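TetR family transcriptional repressor LfrR (Mycobacterium smegmatis, PDB 2V57) represses transcription of the lfrRA operon, an efflux pump system, by binding directly to the promoter region upstream of its own gene. Local coordinates at residues 20-25 against 36-41; 95-100 against 171-176; 153-158 against 178-183. One frame throughout, in Å; residues are numbered along the deposited sequence.

Contact 1. Residues 20-25 against 36-41; sequences LDAAML and GDIAAA
The flat groups between A22, A23 and I38 are peptide units, for neither segment brings a ring or a side-chain amide to the contact. CG2 of I38 lies over one face of the unit joining A22 to A23, almost straight above its nitrogen, at 3.9 Å from A23 N. The methyl of A22 comes instead to the oxygen end of a carbonyl, with CB 3.8 Å from I38 O. Around these groups the methyls close up: A23 CB is 4.0 Å from I38 CG2, and A22 CB is 4.0 Å from A41 CB. At I38 the CG2 branch points opposite the backbone nitrogen (CG1 is at chi1 -66°), which brings it over A23, while CG1 carries CD1 alongside the same alanine. No hydrogen bond crosses, and the small residues let the two axes approach to 8.4 Å at an angle of 114°. The contact packs the first helix of the helix-turn-helix, 35-42, against helix 11-27 in the N-terminal DNA-binding domain of the TetR family. V26 and L27 of helix 11-27 extend the interface, while L59 of helix 56-77 touches both L20 and I38.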
loop_
_atom_site.group_PDB
_atom_site.type_symbol
_atom_site.label_atom_id
_atom_site.label_comp_id
_atom_site.label_asym_id
_atom_site.label_seq_id
_atom_site.Cartn_x
_atom_site.Cartn_y
_atom_site.Cartn_z
ATOM N N LEU B 20 5.454 10.733 -19.312
ATOM C CA LEU B 20 4.644 9.915 -18.409
ATOM C C LEU B 20 4.977 8.426 -18.525
ATOM O O LEU B 20 5.058 7.723 -17.523
ATOM C CB LEU B 20 3.158 10.137 -18.677
ATOM C CG LEU B 20 2.640 11.509 -18.233
ATOM C CD1 LEU B 20 1.184 11.672 -18.650
ATOM C CD2 LEU B 20 2.801 11.697 -16.731
ATOM N N ASP B 21 5.158 7.951 -19.754
ATOM C CA ASP B 21 5.477 6.554 -19.981
ATOM C C ASP B 21 6.859 6.237 -19.408
ATOM O O ASP B 21 7.065 5.178 -18.831
ATOM C CB ASP B 21 5.422 6.205 -21.470
ATOM C CG ASP B 21 3.995 6.032 -21.992
ATOM O OD1 ASP B 21 3.045 6.080 -21.191
ATOM O OD2 ASP B 21 3.833 5.844 -23.221
ATOM N N ALA B 22 7.795 7.172 -19.547
ATOM C CA ALA B 22 9.116 6.996 -18.959
ATOM C C ALA B 22 9.057 7.006 -17.428
ATOM O O ALA B 22 9.779 6.249 -16.764
ATOM C CB ALA B 22 10.093 8.066 -19.465
ATOM N N ALA B 23 8.211 7.860 -16.874
ATOM C CA ALA B 23 8.055 7.933 -15.433
ATOM C C ALA B 23 7.486 6.620 -14.899
ATOM O O ALA B 23 7.934 6.111 -13.873
ATOM C CB ALA B 23 7.166 9.128 -15.046
ATOM N N MET B 24 6.497 6.074 -15.598
ATOM C CA MET B 24 5.884 4.813 -15.173
ATOM C C MET B 24 6.903 3.671 -15.101
ATOM O O MET B 24 6.841 2.818 -14.205
ATOM C CB MET B 24 4.744 4.421 -16.119
ATOM C CG MET B 24 3.450 5.132 -15.866
ATOM S SD MET B 24 2.157 4.518 -16.948
ATOM C CE MET B 24 2.184 2.777 -16.531
ATOM N N LEU B 25 7.847 3.647 -16.043
ATOM C CA LEU B 25 8.865 2.593 -16.041
ATOM C C LEU B 25 9.965 2.853 -15.015
ATOM O O LEU B 25 10.369 1.962 -14.254
ATOM C CB LEU B 25 9.472 2.460 -17.447
ATOM C CG LEU B 25 10.615 1.462 -17.616
ATOM C CD1 LEU B 25 10.114 0.030 -17.426
ATOM C CD2 LEU B 25 11.260 1.647 -18.992
ATOM N N GLY B 36 15.295 14.752 -13.972
ATOM C CA GLY B 36 16.240 14.728 -15.079
ATOM C C GLY B 36 16.536 13.328 -15.574
ATOM O O GLY B 36 16.789 13.094 -16.755
ATOM N N ASP B 37 16.508 12.375 -14.658
ATOM C CA ASP B 37 16.739 10.995 -15.024
ATOM C C ASP B 37 15.534 10.478 -15.808
ATOM O O ASP B 37 15.674 9.734 -16.775
ATOM C CB ASP B 37 16.979 10.160 -13.773
ATOM C CG ASP B 37 17.362 8.751 -14.096
ATOM O OD1 ASP B 37 16.445 7.950 -14.374
ATOM O OD2 ASP B 37 18.578 8.450 -14.081
ATOM N N ILE B 38 14.345 10.883 -15.389
ATOM C CA ILE B 38 13.138 10.546 -16.141
ATOM C C ILE B 38 13.169 11.191 -17.527
ATOM O O ILE B 38 12.759 10.577 -18.524
ATOM C CB ILE B 38 11.873 10.961 -15.372
ATOM C CG1 ILE B 38 11.753 10.119 -14.099
ATOM C CG2 ILE B 38 10.631 10.799 -16.234
ATOM C CD1 ILE B 38 10.628 10.552 -13.187
ATOM N N ALA B 39 13.678 12.419 -17.596
ATOM C CA ALA B 39 13.792 13.115 -18.880
ATOM C C ALA B 39 14.623 12.283 -19.858
ATOM O O ALA B 39 14.228 12.017 -21.003
ATOM C CB ALA B 39 14.431 14.476 -18.685
ATOM N N ALA B 40 15.786 11.869 -19.391
ATOM C CA ALA B 40 16.689 11.093 -20.218
ATOM C C ALA B 40 16.003 9.819 -20.742
ATOM O O ALA B 40 16.148 9.467 -21.911
ATOM C CB ALA B 40 17.944 10.764 -19.443
ATOM N N ALA B 41 15.267 9.132 -19.873
ATOM C CA ALA B 41 14.560 7.902 -20.252
ATOM C C ALA B 41 13.431 8.178 -21.266
ATOM O O ALA B 41 13.001 7.277 -21.995
ATOM C CB ALA B 41 14.012 7.211 -19.026
#

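Contact 2. Residues 95-100 against 171-176; sequences SQLDLG and QIVDAI
Just ahead of L97, whose side chain meets I172 and V173, the carbonyl oxygen of Q96 is gripped by two donors: the backbone N of L99, 3.1 Å from Q96 O, and the hydroxyl of Y160 on helix 147-164. The neighbouring side chains are held as well. Q96 NE2 donates to S95 OG over 3.2 Å, with an N-H...O angle of 158° and the oxygen a little out of the amide plane, while Q96 OE1 pairs with S71 OG. A type I turn from L97 to G100 then takes the chain off the helix, and G100 accepts the positive phi of 88° at which it leaves.

Against this fixed backbone, one leucine makes the whole apolar contact. Its CG lies anti to the backbone N (chi1 -167°), which sends the forked end out to helix 169-182. CD2 does most of the touching, 3.7 Å from V173 CG2 and, on its other neighbour, 3.8 Å from I172 CG2; CD1 of L97 also rests on that isoleucine methyl at 3.9 Å. The leucine and isoleucine side chains cross at about a right angle, and both methyls of the fork face I172 CG2.

Charge pairs flank the buried methyls. D174 of helix 169-182 pairs with R90 of helix 85-97, and D98, in the turn that follows that helix, pairs with R169. The contact thus joins the end of helix 85-97 to helix 169-182 within the C-terminal domain, with M156 of helix 147-164 against L97, A163 against I172, and W147 of the second subunit packed on A175 and I176.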
loop_
_atom_site.group_PDB
_atom_site.type_symbol
_atom_site.label_atom_id
_atom_site.label_comp_id
_atom_site.label_asym_id
_atom_site.label_seq_id
_atom_site.Cartn_x
_atom_site.Cartn_y
_atom_site.Cartn_z
ATOM N N SER B 95 -7.029 -7.045 -15.836
ATOM C CA SER B 95 -6.960 -5.690 -16.363
ATOM C C SER B 95 -6.174 -4.774 -15.428
ATOM O O SER B 95 -5.360 -3.978 -15.890
ATOM C CB SER B 95 -8.368 -5.128 -16.634
ATOM O OG SER B 95 -9.004 -4.621 -15.455
ATOM N N GLN B 96 -6.399 -4.904 -14.121
ATOM C CA GLN B 96 -5.662 -4.107 -13.138
ATOM C C GLN B 96 -4.243 -4.620 -12.868
ATOM O O GLN B 96 -3.324 -3.823 -12.655
ATOM C CB GLN B 96 -6.447 -3.998 -11.819
ATOM C CG GLN B 96 -7.857 -3.472 -12.025
ATOM C CD GLN B 96 -7.889 -2.060 -12.604
ATOM O OE1 GLN B 96 -7.369 -1.121 -12.005
ATOM N NE2 GLN B 96 -8.512 -1.909 -13.769
ATOM N N LEU B 97 -4.054 -5.936 -12.855
ATOM C CA LEU B 97 -2.712 -6.473 -12.666
ATOM C C LEU B 97 -1.787 -5.959 -13.779
ATOM O O LEU B 97 -0.609 -5.662 -13.543
ATOM C CB LEU B 97 -2.714 -8.004 -12.634
ATOM C CG LEU B 97 -1.441 -8.688 -12.139
ATOM C CD1 LEU B 97 -1.116 -8.352 -10.679
ATOM C CD2 LEU B 97 -1.520 -10.220 -12.349
ATOM N N ASP B 98 -2.339 -5.825 -14.981
ATOM C CA ASP B 98 -1.537 -5.465 -16.141
ATOM C C ASP B 98 -1.088 -3.994 -16.122
ATOM O O ASP B 98 -0.293 -3.575 -16.957
ATOM C CB ASP B 98 -2.284 -5.799 -17.440
ATOM C CG ASP B 98 -2.386 -7.306 -17.695
ATOM O OD1 ASP B 98 -1.648 -8.092 -17.061
ATOM O OD2 ASP B 98 -3.216 -7.706 -18.534
ATOM N N LEU B 99 -1.583 -3.218 -15.168
ATOM C CA LEU B 99 -1.125 -1.843 -15.009
ATOM C C LEU B 99 0.330 -1.845 -14.531
ATOM O O LEU B 99 1.061 -0.887 -14.761
ATOM C CB LEU B 99 -2.000 -1.066 -14.004
ATOM C CG LEU B 99 -3.492 -0.864 -14.312
ATOM C CD1 LEU B 99 -4.260 -0.343 -13.097
ATOM C CD2 LEU B 99 -3.671 0.073 -15.502
ATOM N N GLY B 100 0.740 -2.907 -13.839
ATOM C CA GLY B 100 2.115 -3.030 -13.392
ATOM C C GLY B 100 2.391 -2.402 -12.035
ATOM O O GLY B 100 1.514 -1.791 -11.421
ATOM N N GLN B 171 -0.668 -17.319 -12.289
ATOM C CA GLN B 171 -0.696 -17.812 -10.915
ATOM C C GLN B 171 -1.114 -16.726 -9.919
ATOM O O GLN B 171 -1.822 -17.000 -8.958
ATOM C CB GLN B 171 0.683 -18.354 -10.545
ATOM C CG GLN B 171 0.708 -19.378 -9.431
ATOM C CD GLN B 171 2.127 -19.796 -9.097
ATOM O OE1 GLN B 171 3.081 -19.323 -9.715
ATOM N NE2 GLN B 171 2.272 -20.675 -8.114
ATOM N N ILE B 172 -0.658 -15.497 -10.146
ATOM C CA ILE B 172 -1.080 -14.366 -9.344
ATOM C C ILE B 172 -2.582 -14.129 -9.500
ATOM O O ILE B 172 -3.286 -13.850 -8.529
ATOM C CB ILE B 172 -0.293 -13.083 -9.724
ATOM C CG1 ILE B 172 1.191 -13.274 -9.392
ATOM C CG2 ILE B 172 -0.860 -11.855 -8.997
ATOM C CD1 ILE B 172 2.092 -12.172 -9.914
ATOM N N VAL B 173 -3.075 -14.239 -10.726
ATOM C CA VAL B 173 -4.501 -14.039 -10.960
ATOM C C VAL B 173 -5.312 -15.110 -10.224
ATOM O O VAL B 173 -6.266 -14.794 -9.509
ATOM C CB VAL B 173 -4.825 -13.978 -12.456
ATOM C CG1 VAL B 173 -6.332 -13.933 -12.689
ATOM C CG2 VAL B 173 -4.153 -12.762 -13.079
ATOM N N ASP B 174 -4.907 -16.369 -10.353
ATOM C CA ASP B 174 -5.554 -17.449 -9.603
ATOM C C ASP B 174 -5.563 -17.193 -8.086
ATOM O O ASP B 174 -6.555 -17.452 -7.418
ATOM C CB ASP B 174 -4.866 -18.790 -9.856
ATOM C CG ASP B 174 -5.094 -19.319 -11.264
ATOM O OD1 ASP B 174 -5.859 -18.703 -12.046
ATOM O OD2 ASP B 174 -4.490 -20.359 -11.585
ATOM N N ALA B 175 -4.435 -16.732 -7.545
ATOM C CA ALA B 175 -4.321 -16.508 -6.105
ATOM C C ALA B 175 -5.200 -15.351 -5.661
ATOM O O ALA B 175 -5.893 -15.438 -4.645
ATOM C CB ALA B 175 -2.862 -16.264 -5.702
ATOM N N ILE B 176 -5.177 -14.257 -6.416
ATOM C CA ILE B 176 -6.032 -13.135 -6.073
ATOM C C ILE B 176 -7.489 -13.596 -6.121
ATOM O O ILE B 176 -8.258 -13.326 -5.202
ATOM C CB ILE B 176 -5.809 -11.936 -6.995
ATOM C CG1 ILE B 176 -4.426 -11.321 -6.725
ATOM C CG2 ILE B 176 -6.915 -10.883 -6.796
ATOM C CD1 ILE B 176 -4.073 -10.212 -7.741
#

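Contact 3. Residues 153-158 against 178-183; sequences WALMQA and TSLTSG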
loop_
_atom_site.group_PDB
_atom_site.type_symbol
_atom_site.label_atom_id
_atom_site.label_comp_id
_atom_site.label_asym_id
_atom_site.label_seq_id
_atom_site.Cartn_x
_atom_site.Cartn_y
_atom_site.Cartn_z
ATOM N N TRP B 153 -7.907 -3.674 -3.546
ATOM C CA TRP B 153 -6.678 -2.984 -3.914
ATOM C C TRP B 153 -5.478 -3.475 -3.112
ATOM O O TRP B 153 -4.364 -3.495 -3.618
ATOM C CB TRP B 153 -6.872 -1.463 -3.813
ATOM C CG TRP B 153 -7.494 -0.983 -5.063
ATOM C CD1 TRP B 153 -8.729 -0.448 -5.213
ATOM C CD2 TRP B 153 -6.931 -1.090 -6.386
ATOM N NE1 TRP B 153 -8.958 -0.174 -6.536
ATOM C CE2 TRP B 153 -7.867 -0.546 -7.274
ATOM C CE3 TRP B 153 -5.711 -1.553 -6.887
ATOM C CZ2 TRP B 153 -7.636 -0.470 -8.660
ATOM C CZ3 TRP B 153 -5.474 -1.479 -8.255
ATOM C CH2 TRP B 153 -6.440 -0.931 -9.126
ATOM N N ALA B 154 -5.696 -3.893 -1.865
ATOM C CA ALA B 154 -4.581 -4.438 -1.101
ATOM C C ALA B 154 -4.097 -5.754 -1.713
ATOM O O ALA B 154 -2.889 -6.003 -1.808
ATOM C CB ALA B 154 -4.941 -4.599 0.373
ATOM N N LEU B 155 -5.043 -6.584 -2.148
ATOM C CA LEU B 155 -4.701 -7.841 -2.763
ATOM C C LEU B 155 -4.032 -7.588 -4.114
ATOM O O LEU B 155 -3.115 -8.301 -4.480
ATOM C CB LEU B 155 -5.925 -8.747 -2.933
ATOM C CG LEU B 155 -6.557 -9.388 -1.697
ATOM C CD1 LEU B 155 -7.834 -10.153 -2.075
ATOM C CD2 LEU B 155 -5.580 -10.324 -1.033
ATOM N N MET B 156 -4.512 -6.599 -4.863
ATOM C CA MET B 156 -3.874 -6.268 -6.129
ATOM C C MET B 156 -2.403 -5.937 -5.891
ATOM O O MET B 156 -1.535 -6.347 -6.652
ATOM C CB MET B 156 -4.564 -5.105 -6.837
ATOM C CG MET B 156 -5.957 -5.434 -7.412
ATOM S SD MET B 156 -5.959 -6.824 -8.562
ATOM C CE MET B 156 -4.535 -6.409 -9.578
ATOM N N GLN B 157 -2.124 -5.198 -4.831
ATOM C CA GLN B 157 -0.742 -4.796 -4.582
ATOM C C GLN B 157 0.119 -5.952 -4.085
ATOM O O GLN B 157 1.318 -6.007 -4.373
ATOM C CB GLN B 157 -0.700 -3.589 -3.670
ATOM C CG GLN B 157 -1.337 -2.394 -4.377
ATOM C CD GLN B 157 -1.456 -1.194 -3.492
ATOM O OE1 GLN B 157 -0.501 -0.429 -3.340
ATOM N NE2 GLN B 157 -2.630 -1.015 -2.892
ATOM N N ALA B 158 -0.496 -6.900 -3.380
ATOM C CA ALA B 158 0.194 -8.144 -3.075
ATOM C C ALA B 158 0.573 -8.805 -4.405
ATOM O O ALA B 158 1.642 -9.416 -4.534
ATOM C CB ALA B 158 -0.694 -9.059 -2.263
ATOM N N THR B 178 -8.757 -16.594 -5.718
ATOM C CA THR B 178 -9.029 -17.493 -4.592
ATOM C C THR B 178 -9.114 -16.735 -3.263
ATOM O O THR B 178 -9.997 -16.991 -2.449
ATOM C CB THR B 178 -8.007 -18.646 -4.528
ATOM O OG1 THR B 178 -7.986 -19.324 -5.790
ATOM C CG2 THR B 178 -8.372 -19.643 -3.445
ATOM N N SER B 179 -8.216 -15.775 -3.061
ATOM C CA SER B 179 -8.254 -14.938 -1.868
ATOM C C SER B 179 -9.551 -14.116 -1.760
ATOM O O SER B 179 -10.106 -13.971 -0.670
ATOM C CB SER B 179 -7.041 -14.007 -1.849
ATOM O OG SER B 179 -5.856 -14.757 -1.720
ATOM N N LEU B 180 -10.020 -13.561 -2.879
ATOM C CA LEU B 180 -11.256 -12.790 -2.869
ATOM C C LEU B 180 -12.459 -13.659 -2.470
ATOM O O LEU B 180 -13.329 -13.235 -1.700
ATOM C CB LEU B 180 -11.515 -12.150 -4.251
ATOM C CG LEU B 180 -10.612 -10.959 -4.617
ATOM C CD1 LEU B 180 -10.631 -10.668 -6.128
ATOM C CD2 LEU B 180 -10.983 -9.703 -3.803
ATOM N N THR B 181 -12.490 -14.882 -2.986
ATOM C CA THR B 181 -13.690 -15.708 -2.895
ATOM C C THR B 181 -13.652 -16.768 -1.791
ATOM O O THR B 181 -14.653 -17.460 -1.575
ATOM C CB THR B 181 -13.959 -16.432 -4.241
ATOM O OG1 THR B 181 -12.899 -17.352 -4.511
ATOM C CG2 THR B 181 -14.039 -15.426 -5.394
ATOM N N SER B 182 -12.511 -16.923 -1.115
ATOM C CA SER B 182 -12.425 -17.969 -0.082
ATOM C C SER B 182 -11.430 -17.742 1.047
ATOM O O SER B 182 -11.412 -18.514 1.998
ATOM C CB SER B 182 -12.139 -19.330 -0.717
ATOM O OG SER B 182 -10.895 -19.307 -1.381
ATOM N N GLY B 183 -10.607 -16.705 0.956
ATOM C CA GLY B 183 -9.658 -16.420 2.021
ATOM C C GLY B 183 -8.519 -17.429 2.042
ATOM O O GLY B 183 -8.281 -18.096 1.033
#
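L155 has the most surface buried here, and it rests on S179 and L180. CD1 of L155 does the closest work, 3.6 Å from L180 CD2 and 3.9 Å from L180 CG, as the two leucine side chains slide past each other in opposite directions. The same methyl also lies 3.9 Å from S179 CB, and CD2 of L155 rests at 4.0 Å on that carbon too, so both methyls of the fork face the S179 beta carbon. L180 starts off to one side of the interface, and its end turns back to meet L155.

What S179 offers to L155 is therefore carbon. Its hydroxyl lies anti to the carbonyl carbon, with chi1 -65°, and is bonded to A175 O in the preceding turn and to W147 NE1 of the second subunit, which accounts for the polar atom in a buried place. Q157 does something similar on helix 147-164: its NE2 bonds to W153 O over 3.1 Å, from above the carbonyl plane, on the face opposite to the one used by its own backbone N, while its OE1 bonds to Y108 of the second subunit.

Helices 147-164 and 169-182 both touch the partner chain, consistent with the helical dimer interface of TetR repressors, where L180 also packs on I184 of the second subunit. The chemistry implies a division of labour: between segments 153-158 and 178-183 the contact is carbon on carbon, with no hydrogen bond across it, whereas the polar groups of S179 and Q157 beside it are spent on local backbone oxygens and on the second subunit.

The three contacts run from the DNA-binding end to the dimer interface. Contact 1 lies in the helix-turn-helix domain, with its centre about 24 Å from that of contact 2 and about 31 Å from that of contact 3. Yet contact 1 meets contact 2 directly, where M24 CE packs 4.2 Å from L99 O. Contacts 2 and 3 are neighbours, their centres about 10 Å apart: they share helix 169-182, and I176 CD1 lies 3.9 Å from L155 O. Both touch the second subunit. Packing contacts thus connect the three regions. In TetR regulators ligand binding in the C-terminal domain is relayed to the DNA-binding domain; whether these contacts take part is not established.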